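Local coordinates for protein 5-cytosine DNA methyltransferase (Entamoeba histolytica, PDB 3QV2) that probably transfers a methyl group from S-adenosyl-L-methionine to carbon 5 of cytosine in DNA or tRNA, as a Dnmt2-type enzyme, at residues I20-S26 with L305-C311. Numbering follows the deposited sequence.
Sequences IGGLRSS and LGNSVSC. With SAH (S-adenosyl-L-homocysteine), chain B.
Val309 CG2 lies 3.7 Å from Gly22 CA, where the first turn of helix 22-29 has no side chain to hold it off, and the same methyl is near the Gly22 carbonyl carbon. With chi1 at -62°, the other branch, CG1, is set beside the backbone N and faces the amino group of S-adenosyl-L-homocysteine. A second apolar patch forms at Ile20, whose extended tip, CD1, rests 3.8 Å from Ser308 CB and touches Leu305 CD2; the Ile20 and Leu305 side chains cross at about a right angle. Cys311 closes the far end, its SG packing against Ser25 CB (3.7 Å) and the Gly22 carbonyl O, while Ser26 OG comes close to Cys311 CA.

No hydrogen bond joins the two segments; the hydroxyls of Ser25, Ser26 and Ser308 bond to backbone carbonyls of their own segment, and the backbone N-H groups of Ile20 and Gly22 hold the ligand. Gly22 O accepts both Ser26 N and Ser26 OG (2.8 Å for OG), which reach it from opposite faces of its carbonyl plane, and Gly21 O is gripped likewise by Ser25. Ser308 OG donates to Leu305 O at 2.6 Å, in the carbonyl plane and on a lone pair, and is also hydrogen-bonded to His283 ND1.

The ligand carboxylate lies between the segments. Ile20 N binds its O at 2.9 Å with an almost straight N-H...O angle of 179°, whereas the Gly22 N bond to OXT is weak and bent (126°). This glycine-containing turn after strand 11-16 is characteristic of the cofactor site in Rossmann-like C5-methyltransferases.

Around the contact, Ile314 of helix 311-321 covers Leu23, Ser26 and Val309, Ile50 of helix 45-55 backs Ile20, and helix 276-282 packs on Leu305. Segment 305-311 runs from the end of helix 298-306 into the start of helix 311-321, alongside the first turn of helix 22-29.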
loop_
_atom_site.group_PDB
_atom_site.type_symbol
_atom_site.label_atom_id
_atom_site.label_comp_id
_atom_site.label_asym_id
_atom_site.label_seq_id
_atom_site.Cartn_x
_atom_site.Cartn_y
_atom_site.Cartn_z
ATOM N N ILE A 20 5.696 -2.653 5.886
ATOM C CA ILE A 20 6.170 -4.012 5.638
ATOM C C ILE A 20 6.997 -4.110 4.357
ATOM O O ILE A 20 7.343 -5.205 3.914
ATOM C CB ILE A 20 5.007 -5.027 5.575
ATOM C CG1 ILE A 20 4.123 -4.760 4.355
ATOM C CG2 ILE A 20 4.187 -4.985 6.856
ATOM C CD1 ILE A 20 2.976 -5.738 4.214
ATOM N N GLY A 21 7.305 -2.961 3.763
ATOM C CA GLY A 21 8.166 -2.911 2.594
ATOM C C GLY A 21 7.434 -3.004 1.270
ATOM O O GLY A 21 7.952 -3.565 0.305
ATOM N N GLY A 22 6.228 -2.446 1.216
ATOM C CA GLY A 22 5.440 -2.465 -0.002
ATOM C C GLY A 22 6.089 -1.683 -1.128
ATOM O O GLY A 22 6.111 -2.128 -2.276
ATOM N N LEU A 23 6.620 -0.509 -0.800
ATOM C CA LEU A 23 7.264 0.342 -1.795
ATOM C C LEU A 23 8.532 -0.306 -2.340
ATOM O O LEU A 23 8.804 -0.248 -3.539
ATOM C CB LEU A 23 7.584 1.715 -1.207
ATOM C CG LEU A 23 6.387 2.481 -0.642
ATOM C CD1 LEU A 23 6.831 3.808 -0.053
ATOM C CD2 LEU A 23 5.338 2.692 -1.718
ATOM N N ARG A 24 9.305 -0.922 -1.452
ATOM C CA ARG A 24 10.501 -1.649 -1.858
ATOM C C ARG A 24 10.132 -2.822 -2.759
ATOM O O ARG A 24 10.708 -3.000 -3.833
ATOM C CB ARG A 24 11.269 -2.141 -0.630
ATOM C CG ARG A 24 12.500 -2.971 -0.954
ATOM C CD ARG A 24 13.369 -3.173 0.277
ATOM N NE ARG A 24 14.543 -3.993 -0.013
ATOM C CZ ARG A 24 15.586 -4.120 0.800
ATOM N NH1 ARG A 24 15.613 -3.472 1.956
ATOM N NH2 ARG A 24 16.609 -4.889 0.453
ATOM N N SER A 25 9.164 -3.618 -2.314
ATOM C CA SER A 25 8.693 -4.768 -3.076
ATOM C C SER A 25 8.273 -4.363 -4.483
ATOM O O SER A 25 8.610 -5.032 -5.460
ATOM C CB SER A 25 7.519 -5.436 -2.360
ATOM O OG SER A 25 7.902 -5.901 -1.079
ATOM N N SER A 26 7.530 -3.265 -4.578
ATOM C CA SER A 26 7.066 -2.762 -5.864
ATOM C C SER A 26 8.229 -2.491 -6.813
ATOM O O SER A 26 8.191 -2.879 -7.981
ATOM C CB SER A 26 6.242 -1.489 -5.671
ATOM O OG SER A 26 5.103 -1.741 -4.870
ATOM N N LEU A 305 -1.012 -5.771 6.619
ATOM C CA LEU A 305 -1.409 -5.974 5.229
ATOM C C LEU A 305 -2.482 -4.979 4.799
ATOM O O LEU A 305 -2.430 -4.435 3.697
ATOM C CB LEU A 305 -1.894 -7.409 5.016
ATOM C CG LEU A 305 -0.810 -8.486 5.074
ATOM C CD1 LEU A 305 -1.415 -9.867 5.285
ATOM C CD2 LEU A 305 0.043 -8.449 3.813
ATOM N N GLY A 306 -3.453 -4.746 5.676
ATOM C CA GLY A 306 -4.520 -3.803 5.397
ATOM C C GLY A 306 -3.992 -2.400 5.170
ATOM O O GLY A 306 -4.598 -1.606 4.453
ATOM N N ASN A 307 -2.851 -2.098 5.782
ATOM C CA ASN A 307 -2.238 -0.778 5.665
ATOM C C ASN A 307 -1.180 -0.696 4.567
ATOM O O ASN A 307 -0.581 0.359 4.356
ATOM C CB ASN A 307 -1.629 -0.353 7.005
ATOM C CG ASN A 307 -2.678 0.020 8.033
ATOM O OD1 ASN A 307 -3.706 0.610 7.701
ATOM N ND2 ASN A 307 -2.424 -0.322 9.291
ATOM N N SER A 308 -0.954 -1.805 3.869
ATOM C CA SER A 308 0.086 -1.862 2.844
ATOM C C SER A 308 -0.384 -1.272 1.516
ATOM O O SER A 308 -1.174 -0.329 1.492
ATOM C CB SER A 308 0.573 -3.298 2.641
ATOM O OG SER A 308 -0.430 -4.095 2.040
ATOM N N VAL A 309 0.105 -1.836 0.415
ATOM C CA VAL A 309 -0.166 -1.290 -0.911
ATOM C C VAL A 309 -0.360 -2.383 -1.957
ATOM O O VAL A 309 -0.227 -3.572 -1.663
ATOM C CB VAL A 309 0.994 -0.390 -1.387
ATOM C CG1 VAL A 309 1.164 0.810 -0.464
ATOM C CG2 VAL A 309 2.281 -1.194 -1.472
ATOM N N SER A 310 -0.678 -1.967 -3.179
ATOM C CA SER A 310 -0.741 -2.878 -4.313
ATOM C C SER A 310 0.562 -2.809 -5.099
ATOM O O SER A 310 0.731 -1.946 -5.960
ATOM C CB SER A 310 -1.915 -2.525 -5.226
ATOM O OG SER A 310 -1.866 -3.276 -6.430
ATOM N N CYS A 311 1.484 -3.716 -4.792
ATOM C CA CYS A 311 2.781 -3.740 -5.455
ATOM C C CYS A 311 2.627 -3.819 -6.968
ATOM O O CYS A 311 3.445 -3.277 -7.710
ATOM C CB CYS A 311 3.624 -4.910 -4.947
ATOM S SG CYS A 311 3.943 -4.868 -3.170
HETATM N N SAH B . 3.437 1.404 2.679
HETATM C CA SAH B . 3.828 0.608 3.827
HETATM C CB SAH B . 3.017 0.991 5.057
HETATM C CG SAH B . 2.479 2.397 5.168
HETATM S SD SAH B . 1.448 2.779 6.598
HETATM C C SAH B . 3.671 -0.854 3.496
HETATM O O SAH B . 3.446 -1.686 4.421
HETATM O OXT SAH B . 3.771 -1.250 2.285
HETATM C "C5'" SAH B . 2.134 4.177 7.459
HETATM C "C4'" SAH B . 3.297 3.949 8.354
HETATM O "O4'" SAH B . 3.826 5.178 8.708
HETATM C "C3'" SAH B . 2.850 3.295 9.586
HETATM O "O3'" SAH B . 3.357 2.005 9.641
HETATM C "C2'" SAH B . 3.354 4.073 10.688
HETATM O "O2'" SAH B . 4.002 3.249 11.592
HETATM C "C1'" SAH B . 4.299 5.015 10.082
HETATM N N9 SAH B . 4.396 6.230 10.839
HETATM C C8 SAH B . 3.436 7.027 11.329
HETATM N N7 SAH B . 4.045 8.042 11.963
HETATM C C5 SAH B . 5.386 7.870 11.867
HETATM C C6 SAH B . 6.482 8.601 12.330
HETATM N N6 SAH B . 6.293 9.816 13.085
HETATM N N1 SAH B . 7.716 8.142 12.056
HETATM C C2 SAH B . 7.916 7.016 11.358
HETATM N N3 SAH B . 6.881 6.301 10.904
HETATM C C4 SAH B . 5.619 6.702 11.144
#